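Local coordinates for GTPase activator-like protein (Chaetomium thermophilum, PDB 5HIU) that is probably a GTPase activator as a whole, of which this chain, the N-terminal part of TSC2, forms an elongated all-helical solenoid, at residues L55-I69 with A80-P92. Sequence-based numbering, arbitrary orientation.
Sequences LNPVHAIWHAAKDMI and ASWELLIECVKYP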
ATOM      1  N   LEU A  55     -20.216 -30.334 -14.942  1.00114.24           N
ATOM      2  CA  LEU A  55     -21.105 -30.941 -13.937  1.00116.16           C
ATOM      3  C   LEU A  55     -20.632 -32.319 -13.471  1.00112.33           C
ATOM      4  O   LEU A  55     -21.090 -32.815 -12.440  1.00109.44           O
ATOM      5  CB  LEU A  55     -22.531 -31.103 -14.479  1.00124.41           C
ATOM      6  CG  LEU A  55     -23.286 -29.898 -15.046  1.00129.61           C
ATOM      7  CD1 LEU A  55     -24.684 -30.354 -15.456  1.00134.84           C
ATOM      8  CD2 LEU A  55     -23.332 -28.723 -14.068  1.00126.28           C
ATOM      9  N   ASN A  56     -19.745 -32.949 -14.236  1.00106.95           N
ATOM     10  CA  ASN A  56     -19.257 -34.274 -13.882  1.00103.99           C
ATOM     11  C   ASN A  56     -18.184 -34.256 -12.784  1.00 99.07           C
ATOM     12  O   ASN A  56     -17.442 -33.267 -12.640  1.00 94.27           O
ATOM     13  CB  ASN A  56     -18.793 -35.005 -15.139  1.00102.27           C
ATOM     14  CG  ASN A  56     -19.959 -35.364 -16.042  1.00110.90           C
ATOM     15  OD1 ASN A  56     -20.912 -34.586 -16.178  1.00115.98           O
ATOM     16  ND2 ASN A  56     -19.906 -36.546 -16.647  1.00108.83           N
ATOM     17  N   PRO A  57     -18.108 -35.351 -12.000  1.00 95.62           N
ATOM     18  CA  PRO A  57     -17.277 -35.425 -10.804  1.00 94.33           C
ATOM     19  C   PRO A  57     -15.789 -35.497 -11.107  1.00 91.88           C
ATOM     20  O   PRO A  57     -15.309 -36.429 -11.754  1.00 94.71           O
ATOM     21  CB  PRO A  57     -17.733 -36.716 -10.139  1.00 96.22           C
ATOM     22  CG  PRO A  57     -18.170 -37.569 -11.268  1.00101.17           C
ATOM     23  CD  PRO A  57     -18.753 -36.642 -12.290  1.00 99.53           C
ATOM     24  N   VAL A  58     -15.059 -34.518 -10.602  1.00 87.77           N
ATOM     25  CA  VAL A  58     -13.635 -34.441 -10.852  1.00 84.51           C
ATOM     26  C   VAL A  58     -12.829 -35.168  -9.776  1.00 80.78           C
ATOM     27  O   VAL A  58     -11.621 -35.298  -9.897  1.00 76.19           O
ATOM     28  CB  VAL A  58     -13.184 -32.964 -10.982  1.00 85.07           C
ATOM     29  CG1 VAL A  58     -14.120 -32.209 -11.932  1.00 87.21           C
ATOM     30  CG2 VAL A  58     -13.092 -32.272  -9.621  1.00 83.21           C
ATOM     31  N   HIS A  59     -13.489 -35.661  -8.735  1.00 82.16           N
ATOM     32  CA  HIS A  59     -12.774 -36.148  -7.562  1.00 88.44           C
ATOM     33  C   HIS A  59     -11.762 -37.268  -7.821  1.00 84.53           C
ATOM     34  O   HIS A  59     -10.638 -37.209  -7.325  1.00 82.42           O
ATOM     35  CB  HIS A  59     -13.753 -36.616  -6.496  1.00 98.92           C
ATOM     36  CG  HIS A  59     -13.124 -36.805  -5.154  1.00111.11           C
ATOM     37  ND1 HIS A  59     -12.250 -35.888  -4.610  1.00115.34           N
ATOM     38  CD2 HIS A  59     -13.256 -37.790  -4.235  1.00123.37           C
ATOM     39  CE1 HIS A  59     -11.873 -36.298  -3.412  1.00119.39           C
ATOM     40  NE2 HIS A  59     -12.472 -37.448  -3.160  1.00126.46           N
ATOM     41  N   ALA A  60     -12.164 -38.297  -8.562  1.00 83.63           N
ATOM     42  CA  ALA A  60     -11.273 -39.433  -8.824  1.00 83.62           C
ATOM     43  C   ALA A  60     -10.209 -39.057  -9.864  1.00 78.43           C
ATOM     44  O   ALA A  60      -9.071 -39.535  -9.824  1.00 79.69           O
ATOM     45  CB  ALA A  60     -12.077 -40.633  -9.278  1.00 85.59           C
ATOM     46  N   ILE A  61     -10.597 -38.177 -10.779  1.00 74.22           N
ATOM     47  CA  ILE A  61      -9.662 -37.558 -11.703  1.00 71.49           C
ATOM     48  C   ILE A  61      -8.579 -36.797 -10.920  1.00 70.47           C
ATOM     49  O   ILE A  61      -7.405 -36.841 -11.266  1.00 72.87           O
ATOM     50  CB  ILE A  61     -10.401 -36.624 -12.691  1.00 70.40           C
ATOM     51  CG1 ILE A  61     -11.320 -37.424 -13.621  1.00 75.07           C
ATOM     52  CG2 ILE A  61      -9.414 -35.834 -13.530  1.00 71.16           C
ATOM     53  CD1 ILE A  61     -12.374 -36.599 -14.331  1.00 77.55           C
ATOM     54  N   TRP A  62      -8.970 -36.090  -9.863  1.00 69.24           N
ATOM     55  CA  TRP A  62      -8.008 -35.346  -9.079  1.00 63.84           C
ATOM     56  C   TRP A  62      -6.968 -36.304  -8.547  1.00 64.69           C
ATOM     57  O   TRP A  62      -5.773 -36.077  -8.702  1.00 63.03           O
ATOM     58  CB  TRP A  62      -8.681 -34.616  -7.920  1.00 62.93           C
ATOM     59  CG  TRP A  62      -7.713 -33.816  -7.114  1.00 64.96           C
ATOM     60  CD1 TRP A  62      -6.977 -34.246  -6.043  1.00 68.07           C
ATOM     61  CD2 TRP A  62      -7.356 -32.444  -7.321  1.00 64.59           C
ATOM     62  NE1 TRP A  62      -6.188 -33.221  -5.568  1.00 71.49           N
ATOM     63  CE2 TRP A  62      -6.392 -32.108  -6.344  1.00 65.68           C
ATOM     64  CE3 TRP A  62      -7.762 -31.464  -8.234  1.00 64.71           C
ATOM     65  CZ2 TRP A  62      -5.834 -30.835  -6.253  1.00 62.54           C
ATOM     66  CZ3 TRP A  62      -7.198 -30.193  -8.146  1.00 64.92           C
ATOM     67  CH2 TRP A  62      -6.252 -29.891  -7.148  1.00 63.64           C
ATOM     68  N   HIS A  63      -7.432 -37.391  -7.941  1.00 69.37           N
ATOM     69  CA  HIS A  63      -6.535 -38.309  -7.268  1.00 72.23           C
ATOM     70  C   HIS A  63      -5.652 -39.027  -8.256  1.00 72.41           C
ATOM     71  O   HIS A  63      -4.454 -39.245  -8.016  1.00 72.34           O
ATOM     72  CB  HIS A  63      -7.316 -39.344  -6.490  1.00 79.91           C
ATOM     73  CG  HIS A  63      -8.240 -38.767  -5.481  1.00 81.61           C
ATOM     74  ND1 HIS A  63      -8.020 -37.551  -4.873  1.00 83.44           N
ATOM     75  CD2 HIS A  63      -9.383 -39.255  -4.953  1.00 88.80           C
ATOM     76  CE1 HIS A  63      -9.002 -37.304  -4.026  1.00 85.22           C
ATOM     77  NE2 HIS A  63      -9.839 -38.326  -4.052  1.00 89.63           N
ATOM     78  N   ALA A  64      -6.245 -39.409  -9.377  1.00 71.60           N
ATOM     79  CA  ALA A  64      -5.471 -40.035 -10.426  1.00 74.53           C
ATOM     80  C   ALA A  64      -4.209 -39.213 -10.748  1.00 74.04           C
ATOM     81  O   ALA A  64      -3.137 -39.778 -10.907  1.00 80.32           O
ATOM     82  CB  ALA A  64      -6.331 -40.217 -11.667  1.00 74.64           C
ATOM     83  N   ALA A  65      -4.347 -37.882 -10.796  1.00 71.96           N
ATOM     84  CA  ALA A  65      -3.345 -36.987 -11.394  1.00 64.75           C
ATOM     85  C   ALA A  65      -2.437 -36.262 -10.429  1.00 62.98           C
ATOM     86  O   ALA A  65      -1.354 -35.867 -10.831  1.00 65.31           O
ATOM     87  CB  ALA A  65      -4.050 -35.952 -12.255  1.00 61.67           C
ATOM     88  N   LYS A  66      -2.878 -36.042  -9.188  1.00 61.84           N
ATOM     89  CA  LYS A  66      -2.167 -35.143  -8.269  1.00 63.43           C
ATOM     90  C   LYS A  66      -0.678 -35.422  -8.074  1.00 68.29           C
ATOM     91  O   LYS A  66       0.102 -34.492  -7.846  1.00 70.03           O
ATOM     92  CB  LYS A  66      -2.862 -35.061  -6.916  1.00 66.59           C
ATOM     93  CG  LYS A  66      -2.986 -36.370  -6.158  1.00 74.96           C
ATOM     94  CD  LYS A  66      -4.058 -36.229  -5.087  1.00 78.62           C
ATOM     95  CE  LYS A  66      -4.387 -37.535  -4.403  1.00 84.89           C
ATOM     96  NZ  LYS A  66      -3.887 -37.541  -3.005  1.00 92.23           N
ATOM     97  N   ASP A  67      -0.277 -36.684  -8.182  1.00 69.96           N
ATOM     98  CA  ASP A  67       1.145 -37.057  -8.072  1.00 68.26           C
ATOM     99  C   ASP A  67       2.007 -36.502  -9.200  1.00 66.33           C
ATOM    100  O   ASP A  67       3.192 -36.256  -8.991  1.00 71.34           O
ATOM    101  CB  ASP A  67       1.305 -38.574  -8.015  1.00 70.91           C
ATOM    102  CG  ASP A  67       0.907 -39.240  -9.302  1.00 71.56           C
ATOM    103  OD1 ASP A  67       1.752 -39.354 -10.211  1.00 74.21           O
ATOM    104  OD2 ASP A  67      -0.262 -39.642  -9.421  1.00 75.35           O
ATOM    105  N   MET A  68       1.417 -36.289 -10.377  1.00 62.22           N
ATOM    106  CA  MET A  68       2.153 -35.782 -11.547  1.00 62.39           C
ATOM    107  C   MET A  68       2.667 -34.333 -11.382  1.00 61.09           C
ATOM    108  O   MET A  68       3.539 -33.899 -12.131  1.00 56.65           O
ATOM    109  CB  MET A  68       1.283 -35.863 -12.803  1.00 63.85           C
ATOM    110  CG  MET A  68       0.835 -37.265 -13.160  1.00 65.76           C
ATOM    111  SD  MET A  68      -0.338 -37.349 -14.526  1.00 72.42           S
ATOM    112  CE  MET A  68       0.763 -36.991 -15.901  1.00 77.57           C
ATOM    113  N   ILE A  69       2.116 -33.613 -10.405  1.00 61.17           N
ATOM    114  CA  ILE A  69       2.516 -32.255 -10.042  1.00 59.80           C
ATOM    115  C   ILE A  69       3.800 -32.242  -9.239  1.00 63.60           C
ATOM    116  O   ILE A  69       4.404 -31.214  -9.069  1.00 62.88           O
ATOM    117  CB  ILE A  69       1.411 -31.634  -9.171  1.00 64.70           C
ATOM    118  CG1 ILE A  69       0.136 -31.499  -9.980  1.00 66.93           C
ATOM    119  CG2 ILE A  69       1.780 -30.282  -8.603  1.00 68.41           C
ATOM    120  CD1 ILE A  69       0.304 -30.811 -11.299  1.00 61.72           C
ATOM    121  N   ALA A  80       0.998 -30.574 -17.736  1.00 59.59           N
ATOM    122  CA  ALA A  80      -0.268 -31.130 -18.230  1.00 61.37           C
ATOM    123  C   ALA A  80      -1.201 -31.528 -17.074  1.00 59.25           C
ATOM    124  O   ALA A  80      -2.419 -31.537 -17.227  1.00 57.78           O
ATOM    125  CB  ALA A  80      -0.014 -32.321 -19.152  1.00 59.67           C
ATOM    126  N   SER A  81      -0.614 -31.858 -15.929  1.00 57.78           N
ATOM    127  CA  SER A  81      -1.373 -32.180 -14.726  1.00 56.53           C
ATOM    128  C   SER A  81      -1.954 -30.929 -14.068  1.00 53.38           C
ATOM    129  O   SER A  81      -3.109 -30.918 -13.660  1.00 56.08           O
ATOM    130  CB  SER A  81      -0.476 -32.950 -13.746  1.00 57.41           C
ATOM    131  OG  SER A  81      -1.185 -33.392 -12.601  1.00 61.72           O
ATOM    132  N   TRP A  82      -1.148 -29.879 -13.952  1.00 52.33           N
ATOM    133  CA  TRP A  82      -1.617 -28.613 -13.386  1.00 51.81           C
ATOM    134  C   TRP A  82      -2.813 -28.091 -14.130  1.00 50.12           C
ATOM    135  O   TRP A  82      -3.752 -27.577 -13.549  1.00 49.53           O
ATOM    136  CB  TRP A  82      -0.549 -27.544 -13.480  1.00 50.58           C
ATOM    137  CG  TRP A  82       0.414 -27.540 -12.408  1.00 46.28           C
ATOM    138  CD1 TRP A  82       1.744 -27.745 -12.521  1.00 49.24           C
ATOM    139  CD2 TRP A  82       0.160 -27.278 -11.047  1.00 49.03           C
ATOM    140  NE1 TRP A  82       2.349 -27.634 -11.305  1.00 51.40           N
ATOM    141  CE2 TRP A  82       1.391 -27.351 -10.372  1.00 52.11           C
ATOM    142  CE3 TRP A  82      -0.992 -27.006 -10.315  1.00 52.21           C
ATOM    143  CZ2 TRP A  82       1.506 -27.154  -9.002  1.00 52.23           C
ATOM    144  CZ3 TRP A  82      -0.878 -26.814  -8.951  1.00 52.40           C
ATOM    145  CH2 TRP A  82       0.365 -26.890  -8.311  1.00 53.27           C
ATOM    146  N   GLU A  83      -2.757 -28.210 -15.435  1.00 51.96           N
ATOM    147  CA  GLU A  83      -3.835 -27.728 -16.272  1.00 57.55           C
ATOM    148  C   GLU A  83      -5.100 -28.525 -16.087  1.00 59.49           C
ATOM    149  O   GLU A  83      -6.207 -27.994 -16.222  1.00 62.60           O
ATOM    150  CB  GLU A  83      -3.395 -27.747 -17.713  1.00 59.97           C
ATOM    151  CG  GLU A  83      -2.225 -26.815 -17.909  1.00 64.14           C
ATOM    152  CD  GLU A  83      -1.752 -26.771 -19.320  1.00 68.06           C
ATOM    153  OE1 GLU A  83      -1.563 -27.861 -19.925  1.00 65.05           O
ATOM    154  OE2 GLU A  83      -1.558 -25.623 -19.781  1.00 74.13           O
ATOM    155  N   LEU A  84      -4.933 -29.800 -15.762  1.00 57.88           N
ATOM    156  CA  LEU A  84      -6.055 -30.667 -15.537  1.00 59.83           C
ATOM    157  C   LEU A  84      -6.634 -30.356 -14.169  1.00 60.99           C
ATOM    158  O   LEU A  84      -7.854 -30.376 -13.999  1.00 60.87           O
ATOM    159  CB  LEU A  84      -5.620 -32.123 -15.636  1.00 61.22           C
ATOM    160  CG  LEU A  84      -6.560 -33.182 -15.064  1.00 65.79           C
ATOM    161  CD1 LEU A  84      -7.807 -33.304 -15.926  1.00 67.37           C
ATOM    162  CD2 LEU A  84      -5.827 -34.509 -14.970  1.00 67.88           C
ATOM    163  N   LEU A  85      -5.754 -30.085 -13.199  1.00 62.03           N
ATOM    164  CA  LEU A  85      -6.180 -29.798 -11.824  1.00 61.27           C
ATOM    165  C   LEU A  85      -6.906 -28.449 -11.759  1.00 57.28           C
ATOM    166  O   LEU A  85      -7.903 -28.286 -11.058  1.00 60.28           O
ATOM    167  CB  LEU A  85      -4.984 -29.823 -10.864  1.00 58.31           C
ATOM    168  CG  LEU A  85      -4.275 -31.165 -10.618  1.00 62.70           C
ATOM    169  CD1 LEU A  85      -3.149 -30.992  -9.604  1.00 58.89           C
ATOM    170  CD2 LEU A  85      -5.217 -32.264 -10.131  1.00 64.28           C
ATOM    171  N   ILE A  86      -6.397 -27.501 -12.518  1.00 53.80           N
ATOM    172  CA  ILE A  86      -6.979 -26.179 -12.619  1.00 56.63           C
ATOM    173  C   ILE A  86      -8.410 -26.262 -13.118  1.00 62.71           C
ATOM    174  O   ILE A  86      -9.305 -25.595 -12.582  1.00 66.34           O
ATOM    175  CB  ILE A  86      -6.115 -25.305 -13.549  1.00 53.14           C
ATOM    176  CG1 ILE A  86      -4.945 -24.760 -12.753  1.00 47.45           C
ATOM    177  CG2 ILE A  86      -6.906 -24.159 -14.144  1.00 55.23           C
ATOM    178  CD1 ILE A  86      -3.781 -24.375 -13.602  1.00 48.05           C
ATOM    179  N   GLU A  87      -8.636 -27.084 -14.134  1.00 62.15           N
ATOM    180  CA  GLU A  87      -9.995 -27.268 -14.628  1.00 67.03           C
ATOM    181  C   GLU A  87     -10.847 -27.972 -13.597  1.00 68.02           C
ATOM    182  O   GLU A  87     -12.021 -27.663 -13.485  1.00 76.68           O
ATOM    183  CB  GLU A  87     -10.030 -28.020 -15.966  1.00 71.59           C
ATOM    184  CG  GLU A  87      -9.526 -27.203 -17.143  1.00 73.35           C
ATOM    185  CD  GLU A  87     -10.204 -25.846 -17.248  1.00 79.39           C
ATOM    186  OE1 GLU A  87     -11.390 -25.812 -17.629  1.00 90.61           O
ATOM    187  OE2 GLU A  87      -9.556 -24.812 -16.944  1.00 75.39           O
ATOM    188  N   CYS A  88     -10.261 -28.897 -12.837  1.00 66.13           N
ATOM    189  CA  CYS A  88     -11.009 -29.638 -11.822  1.00 67.03           C
ATOM    190  C   CYS A  88     -11.505 -28.760 -10.666  1.00 66.50           C
ATOM    191  O   CYS A  88     -12.649 -28.876 -10.248  1.00 67.24           O
ATOM    192  CB  CYS A  88     -10.187 -30.814 -11.288  1.00 68.81           C
ATOM    193  SG  CYS A  88      -9.944 -32.127 -12.511  1.00 72.59           S
ATOM    194  N   VAL A  89     -10.661 -27.883 -10.144  1.00 63.96           N
ATOM    195  CA  VAL A  89     -11.074 -27.084  -8.996  1.00 63.68           C
ATOM    196  C   VAL A  89     -12.276 -26.207  -9.310  1.00 67.93           C
ATOM    197  O   VAL A  89     -13.005 -25.857  -8.410  1.00 75.66           O
ATOM    198  CB  VAL A  89      -9.940 -26.226  -8.418  1.00 63.24           C
ATOM    199  CG1 VAL A  89      -8.875 -27.115  -7.809  1.00 63.05           C
ATOM    200  CG2 VAL A  89      -9.335 -25.302  -9.466  1.00 63.27           C
ATOM    201  N   LYS A  90     -12.486 -25.867 -10.582  1.00 74.17           N
ATOM    202  CA  LYS A  90     -13.630 -25.052 -11.012  1.00 73.96           C
ATOM    203  C   LYS A  90     -14.970 -25.718 -10.704  1.00 76.42           C
ATOM    204  O   LYS A  90     -15.943 -25.035 -10.416  1.00 88.68           O
ATOM    205  CB  LYS A  90     -13.520 -24.706 -12.503  1.00 73.89           C
ATOM    206  CG  LYS A  90     -12.409 -23.710 -12.801  1.00 74.91           C
ATOM    207  CD  LYS A  90     -11.965 -23.712 -14.254  1.00 79.89           C
ATOM    208  CE  LYS A  90     -10.824 -22.712 -14.441  1.00 84.43           C
ATOM    209  NZ  LYS A  90     -10.325 -22.514 -15.836  1.00 84.63           N
ATOM    210  N   TYR A  91     -15.002 -27.040 -10.733  1.00 75.23           N
ATOM    211  CA  TYR A  91     -16.186 -27.825 -10.371  1.00 82.91           C
ATOM    212  C   TYR A  91     -16.931 -27.191  -9.200  1.00 88.67           C
ATOM    213  O   TYR A  91     -16.342 -26.979  -8.138  1.00 87.60           O
ATOM    214  CB  TYR A  91     -15.746 -29.233  -9.994  1.00 82.16           C
ATOM    215  CG  TYR A  91     -16.833 -30.218  -9.650  1.00 89.73           C
ATOM    216  CD1 TYR A  91     -17.616 -30.793 -10.642  1.00 93.79           C
ATOM    217  CD2 TYR A  91     -17.037 -30.630  -8.335  1.00 95.37           C
ATOM    218  CE1 TYR A  91     -18.594 -31.723 -10.336  1.00 95.62           C
ATOM    219  CE2 TYR A  91     -18.010 -31.560  -8.018  1.00 97.50           C
ATOM    220  CZ  TYR A  91     -18.782 -32.106  -9.027  1.00 98.88           C
ATOM    221  OH  TYR A  91     -19.746 -33.032  -8.717  1.00104.78           O
ATOM    222  N   PRO A  92     -18.232 -26.897  -9.385  1.00 94.31           N
ATOM    223  CA  PRO A  92     -18.941 -26.100  -8.397  1.00 97.96           C
ATOM    224  C   PRO A  92     -19.238 -26.860  -7.115  1.00 99.64           C
ATOM    225  O   PRO A  92     -18.852 -26.404  -6.036  1.00102.13           O
ATOM    226  CB  PRO A  92     -20.242 -25.710  -9.110  1.00100.38           C
ATOM    227  CG  PRO A  92     -20.424 -26.708 -10.192  1.00101.54           C
ATOM    228  CD  PRO A  92     -19.132 -27.433 -10.419  1.00 98.87           C
TER
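Two donors grip the carbonyl oxygen of Ala-65 from opposite faces of its plane: Met-68 N, from the 3-10 turn that follows helix 59-65, and the hydroxyl of Ser-81, whose OG donates across the interface to Ala-65 O at 3.0 Å. With chi1 at -175°, opposite the backbone N, the hydroxyl is swung to this oxygen, which it meets from above the carbonyl plane, off the lone-pair direction. Beside this bond, Ile-69 lays CD1 over one face of the Trp-82 indole, 3.4 Å from the centroid of the five-membered ring, while Trp-82 NE1 hydrogen-bonds to Asp-114 OD2. Residues 59-65 and 80-89 run nearly antiparallel, their axes 10.0 Å apart at closest approach and at 156°, as a helical pair near the N-terminal end of the alpha-solenoid; helix 22-33 packs against Ile-61 and helix 115-126 against Val-89. Midway along, Leu-85 straddles two neighbours: CD1 meets Ile-69 CG1, and CD2 sits over the six-membered ring of Trp-62 in a CH-pi contact, 3.5 Å from its centroid. Cys-88 CB lies at the edge of that indole. Leu-84 crosses Ile-61 at about a right angle, CD1 meeting Ile-61 CG2, with CD2 on Ala-65 CB. Farther along, Val-58 CG2 packs on Cys-88 CB, and Val-58 CG1 touches Tyr-91 CB.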